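Local coordinates for amidohydrolase (PDB 4DZH), which probably deaminates adenosine-type nucleosides such as 5'-methylthioadenosine, as a zinc-binding member of the amidohydrolase superfamily, at residues E12-L17 with A37-N42; G43-V48 with K377-V382. All blocks are in the same frame, centred on the assembly; numbering follows the deposited sequence. Where two conformers were deposited one is given.

Contacts 1 and 2 lie side by side on the same side of the chain's centre, their centres about 9 Å apart, and both reach the mixed sheet whose strands lie in the order 44-50, 36-41, 16-20, 63-66. They come in series along the chain: contact 1 joins strands 16-20 and 36-41 within the N-terminal part, and contact 2 then ties the next strand, 44-50, to residues 377-382, more than 300 positions later. Within the sheet A39 pairs through its backbone with V46 and A47, probably by hydrogen bonds. Contact 2 and the packing of V40 on A379 connect the sheet to the chain entering strand 381-385, away from the metal sites.

Contact 1: E12-L17 with A37-N42; sequences EPCDLL and AVAVSN
Backbone pairing between L16 and V40 fixes the register of the two strands. The amide of L16 donates to V40 O at 3.0 Å, lying in the carbonyl plane, and V40 N returns a bond of 2.8 Å to L16 O, making an antiparallel hydrogen-bonded pair. L17 and A39 form the adjoining non-hydrogen-bonded pair, where CA-H...O contacts run from A39 CA to L16 O and from L17 CA to V38 O. D15 N also donates to V40 O (3.0 Å), but weakly, bent to 129° at the hydrogen. V40 O thus receives two successive amides, and S41 OG adds a further weak bond to it.

The side-chain hydrogen bond across the contact comes from D15, whose carboxylate reaches over the end of strand 36-41. Its CG stands beside the backbone N and anti to the carbonyl carbon (chi1 -73°), which carries OD2 to the backbone N of N42. This bond is short, 2.7 Å between N42 N and D15 OD2, and nearly straight at 172°, although the donor meets the oxygen from above the carboxylate plane. It ties down the residue at which the chain leaves the strand.

Apolar contacts lie on both faces. L17 CD1 touches the methyls of two alanines, A37 CB at 3.7 Å and A39 CB at 4.0 Å, while C14 SG meets A39 CB from beyond the corner at D15. F58 of strand 58-60 also touches C14 and A39. On the other face L16 CB rests against V40 CB at 4.2 Å.

With D15 and L16 both opposite V40, the arrangement is a classic beta bulge, placed where the chain turns from strand 12-14 into the antiparallel pairing of 16-20 with 36-41.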
loop_
_atom_site.group_PDB
_atom_site.type_symbol
_atom_site.label_atom_id
_atom_site.label_comp_id
_atom_site.label_asym_id
_atom_site.label_seq_id
_atom_site.Cartn_x
_atom_site.Cartn_y
_atom_site.Cartn_z
ATOM N N GLU A 12 -18.782 -11.124 -38.017
ATOM C CA GLU A 12 -17.842 -12.234 -37.882
ATOM C C GLU A 12 -17.882 -12.820 -36.472
ATOM O O GLU A 12 -17.906 -12.094 -35.508
ATOM C CB GLU A 12 -16.451 -11.696 -38.226
ATOM C CG GLU A 12 -15.239 -12.325 -37.579
ATOM C CD GLU A 12 -13.947 -11.608 -37.993
ATOM O OE1 GLU A 12 -14.037 -10.679 -38.819
ATOM O OE2 GLU A 12 -12.843 -11.954 -37.502
ATOM N N PRO A 13 -17.937 -14.142 -36.352
ATOM C CA PRO A 13 -18.091 -14.734 -35.023
ATOM C C PRO A 13 -16.795 -14.635 -34.215
ATOM O O PRO A 13 -15.698 -14.728 -34.783
ATOM C CB PRO A 13 -18.392 -16.206 -35.323
ATOM C CG PRO A 13 -18.742 -16.258 -36.814
ATOM C CD PRO A 13 -17.998 -15.131 -37.439
ATOM N N CYS A 14 -16.919 -14.458 -32.905
ATOM C CA CYS A 14 -15.800 -14.648 -31.994
ATOM C C CYS A 14 -16.428 -15.126 -30.684
ATOM O O CYS A 14 -17.652 -15.059 -30.526
ATOM C CB CYS A 14 -15.026 -13.345 -31.817
ATOM S SG CYS A 14 -15.906 -12.030 -30.892
ATOM N N ASP A 15 -15.624 -15.634 -29.755
ATOM C CA ASP A 15 -16.172 -16.295 -28.567
ATOM C C ASP A 15 -16.669 -15.242 -27.572
ATOM O O ASP A 15 -17.776 -15.341 -27.006
ATOM C CB ASP A 15 -15.075 -17.103 -27.824
ATOM C CG ASP A 15 -14.657 -18.395 -28.547
ATOM O OD1 ASP A 15 -15.297 -18.796 -29.540
ATOM O OD2 ASP A 15 -13.672 -19.027 -28.092
ATOM N N LEU A 16 -15.828 -14.238 -27.357
ATOM C CA LEU A 16 -16.068 -13.260 -26.305
ATOM C C LEU A 16 -15.639 -11.877 -26.783
ATOM O O LEU A 16 -14.591 -11.742 -27.430
ATOM C CB LEU A 16 -15.240 -13.657 -25.074
ATOM C CG LEU A 16 -15.211 -12.751 -23.849
ATOM C CD1 LEU A 16 -16.558 -12.695 -23.117
ATOM C CD2 LEU A 16 -14.138 -13.229 -22.896
ATOM N N LEU A 17 -16.450 -10.872 -26.501
ATOM C CA LEU A 17 -16.064 -9.485 -26.696
ATOM C C LEU A 17 -16.163 -8.774 -25.340
ATOM O O LEU A 17 -17.222 -8.778 -24.711
ATOM C CB LEU A 17 -17.003 -8.800 -27.702
ATOM C CG LEU A 17 -16.649 -7.331 -27.950
ATOM C CD1 LEU A 17 -15.356 -7.247 -28.738
ATOM C CD2 LEU A 17 -17.753 -6.576 -28.635
ATOM N N ALA A 37 -12.626 -2.203 -27.229
ATOM C CA ALA A 37 -13.048 -3.559 -26.912
ATOM C C ALA A 37 -11.977 -4.558 -27.317
ATOM O O ALA A 37 -11.100 -4.249 -28.142
ATOM C CB ALA A 37 -14.365 -3.886 -27.633
ATOM N N VAL A 38 -12.043 -5.754 -26.738
ATOM C CA VAL A 38 -11.067 -6.793 -27.015
ATOM C C VAL A 38 -11.825 -8.036 -27.346
ATOM O O VAL A 38 -12.651 -8.499 -26.566
ATOM C CB VAL A 38 -10.132 -7.060 -25.777
ATOM C CG1 VAL A 38 -9.210 -8.277 -26.023
ATOM C CG2 VAL A 38 -9.312 -5.852 -25.524
ATOM N N ALA A 39 -11.584 -8.567 -28.536
ATOM C CA ALA A 39 -12.254 -9.799 -28.920
ATOM C C ALA A 39 -11.334 -10.982 -28.672
ATOM O O ALA A 39 -10.119 -10.895 -28.865
ATOM C CB ALA A 39 -12.700 -9.761 -30.402
ATOM N N VAL A 40 -11.932 -12.102 -28.277
ATOM C CA VAL A 40 -11.182 -13.278 -27.858
ATOM C C VAL A 40 -11.841 -14.501 -28.449
ATOM O O VAL A 40 -13.077 -14.610 -28.461
ATOM C CB VAL A 40 -11.204 -13.385 -26.284
ATOM C CG1 VAL A 40 -10.390 -14.584 -25.824
ATOM C CG2 VAL A 40 -10.681 -12.095 -25.628
ATOM N N SER A 41 -11.031 -15.414 -29.009
ATOM C CA SER A 41 -11.545 -16.708 -29.489
ATOM C C SER A 41 -10.523 -17.759 -29.103
ATOM O O SER A 41 -9.324 -17.543 -29.267
ATOM C CB SER A 41 -11.726 -16.740 -31.014
ATOM O OG SER A 41 -12.764 -15.859 -31.403
ATOM N N ASN A 42 -10.993 -18.903 -28.605
ATOM C CA ASN A 42 -10.085 -19.994 -28.260
ATOM C C ASN A 42 -9.015 -19.539 -27.301
ATOM O O ASN A 42 -7.867 -20.005 -27.344
ATOM C CB ASN A 42 -9.515 -20.644 -29.545
ATOM C CG ASN A 42 -10.606 -21.127 -30.425
ATOM O OD1 ASN A 42 -11.002 -20.451 -31.374
ATOM N ND2 ASN A 42 -11.173 -22.276 -30.082
#

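Contact 2: G43-V48 with K377-V382; sequences GVIVAV and KQADLV
A single backbone bridge between V44 and Q378 joins the start of strand 44-50 to the loop that leads into strand 381-385, and an inverse gamma turn centred on A379 follows directly. Two hydrogen bonds flank the bridge. I45 N donates to K377 O at 2.8 Å in an almost linear bond (175° at the hydrogen) that also lies close to the C=O direction. On the other side of V44, A379 N gives a bond of 2.9 Å to G43 O, here with the donor tilted 29° from the carbonyl plane. The turn is spanned by a weak bond from D380 N to Q378 O.

I45 has the largest share of the contact. Its CG1 sits beside the backbone N and anti to the carbonyl carbon (chi1 -58°), a position that lays the ethyl branch against the loop: CG1 lies 3.4 Å from K377 O, off to one side of the C=O direction, and meets A379 CB at 4.1 Å, and CD1 lies 3.7 Å from Q378 O. The Q378 side chain, bent at chi2, runs obliquely to that of V44, with NE2 3.8 Å from V44 CG2. The ammonium group of K377 is bound by S372 OG and the carbonyl oxygens of G367 and I370. The tip of I45 reaches strand 381-385, where CD1 approaches L381 CD2 at 4.3 Å.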
loop_
_atom_site.group_PDB
_atom_site.type_symbol
_atom_site.label_atom_id
_atom_site.label_comp_id
_atom_site.label_asym_id
_atom_site.label_seq_id
_atom_site.Cartn_x
_atom_site.Cartn_y
_atom_site.Cartn_z
ATOM N N GLY A 43 -9.405 -18.643 -26.365
ATOM C CA GLY A 43 -8.460 -18.191 -25.364
ATOM C C GLY A 43 -7.466 -17.171 -25.864
ATOM O O GLY A 43 -6.579 -16.747 -25.142
ATOM N N VAL A 44 -7.548 -16.833 -27.152
ATOM C CA VAL A 44 -6.537 -15.952 -27.744
ATOM C C VAL A 44 -7.134 -14.594 -28.108
ATOM O O VAL A 44 -8.315 -14.526 -28.516
ATOM C CB VAL A 44 -5.969 -16.601 -29.042
ATOM C CG1 VAL A 44 -5.123 -15.652 -29.853
ATOM C CG2 VAL A 44 -5.120 -17.834 -28.685
ATOM N N ILE A 45 -6.363 -13.523 -27.932
ATOM C CA ILE A 45 -6.817 -12.195 -28.330
ATOM C C ILE A 45 -6.813 -12.116 -29.869
ATOM O O ILE A 45 -5.769 -12.300 -30.467
ATOM C CB ILE A 45 -5.903 -11.088 -27.763
ATOM C CG1 ILE A 45 -5.861 -11.204 -26.221
ATOM C CG2 ILE A 45 -6.342 -9.734 -28.300
ATOM C CD1 ILE A 45 -4.935 -10.221 -25.487
ATOM N N VAL A 46 -7.957 -11.814 -30.487
ATOM C CA VAL A 46 -8.036 -11.761 -31.945
ATOM C C VAL A 46 -8.249 -10.334 -32.485
ATOM O O VAL A 46 -8.212 -10.107 -33.703
ATOM C CB VAL A 46 -9.126 -12.723 -32.505
ATOM C CG1 VAL A 46 -8.740 -14.175 -32.186
ATOM C CG2 VAL A 46 -10.539 -12.384 -31.992
ATOM N N ALA A 47 -8.450 -9.373 -31.588
ATOM C CA ALA A 47 -8.672 -7.993 -32.007
ATOM C C ALA A 47 -8.711 -7.042 -30.817
ATOM O O ALA A 47 -9.208 -7.408 -29.743
ATOM C CB ALA A 47 -9.981 -7.875 -32.771
ATOM N N VAL A 48 -8.198 -5.825 -31.041
ATOM C CA VAL A 48 -8.258 -4.711 -30.078
ATOM C C VAL A 48 -8.609 -3.440 -30.871
ATOM O O VAL A 48 -7.831 -3.005 -31.729
ATOM C CB VAL A 48 -6.889 -4.446 -29.393
ATOM C CG1 VAL A 48 -7.040 -3.413 -28.280
ATOM C CG2 VAL A 48 -6.248 -5.734 -28.873
ATOM N N LYS A 377 -1.774 -12.894 -28.559
ATOM C CA LYS A 377 -1.409 -13.254 -27.205
ATOM C C LYS A 377 -2.586 -13.894 -26.480
ATOM O O LYS A 377 -3.741 -13.749 -26.873
ATOM C CB LYS A 377 -0.905 -12.038 -26.428
ATOM C CG LYS A 377 0.445 -11.510 -26.872
ATOM C CD LYS A 377 1.189 -10.861 -25.708
ATOM C CE LYS A 377 2.606 -10.458 -26.099
ATOM N NZ LYS A 377 3.322 -9.708 -24.965
ATOM N N GLN A 378 -2.274 -14.589 -25.389
ATOM C CA GLN A 378 -3.305 -15.206 -24.550
ATOM C C GLN A 378 -4.147 -14.152 -23.847
ATOM O O GLN A 378 -3.642 -13.089 -23.462
ATOM C CB GLN A 378 -2.631 -16.067 -23.480
ATOM C CG GLN A 378 -1.842 -17.266 -24.032
ATOM C CD GLN A 378 -2.729 -18.311 -24.670
ATOM O OE1 GLN A 378 -3.527 -18.961 -24.000
ATOM N NE2 GLN A 378 -2.571 -18.503 -25.972
ATOM N N ALA A 379 -5.428 -14.454 -23.697
ATOM C CA ALA A 379 -6.379 -13.513 -23.115
ATOM C C ALA A 379 -6.340 -13.584 -21.585
ATOM O O ALA A 379 -7.282 -14.055 -20.957
ATOM C CB ALA A 379 -7.765 -13.785 -23.620
ATOM N N ASP A 380 -5.213 -13.167 -21.024
ATOM C CA ASP A 380 -5.078 -12.962 -19.567
ATOM C C ASP A 380 -5.328 -11.463 -19.311
ATOM O O ASP A 380 -4.450 -10.608 -19.579
ATOM C CB ASP A 380 -3.671 -13.302 -19.103
ATOM C CG ASP A 380 -3.318 -14.817 -19.195
ATOM O OD1 ASP A 380 -4.008 -15.626 -19.853
ATOM O OD2 ASP A 380 -2.301 -15.183 -18.541
ATOM N N LEU A 381 -6.513 -11.160 -18.797
ATOM C CA LEU A 381 -7.032 -9.791 -18.781
ATOM C C LEU A 381 -7.713 -9.497 -17.460
ATOM O O LEU A 381 -8.283 -10.417 -16.840
ATOM C CB LEU A 381 -8.062 -9.614 -19.889
ATOM C CG LEU A 381 -7.529 -9.936 -21.285
ATOM C CD1 LEU A 381 -8.652 -10.002 -22.291
ATOM C CD2 LEU A 381 -6.527 -8.882 -21.669
ATOM N N VAL A 382 -7.679 -8.225 -17.102
ATOM C CA VAL A 382 -8.288 -7.746 -15.853
ATOM C C VAL A 382 -9.068 -6.448 -16.103
ATOM O O VAL A 382 -8.559 -5.518 -16.754
ATOM C CB VAL A 382 -7.178 -7.518 -14.801
ATOM C CG1 VAL A 382 -7.811 -6.878 -13.523
ATOM C CG2 VAL A 382 -6.542 -8.847 -14.442
#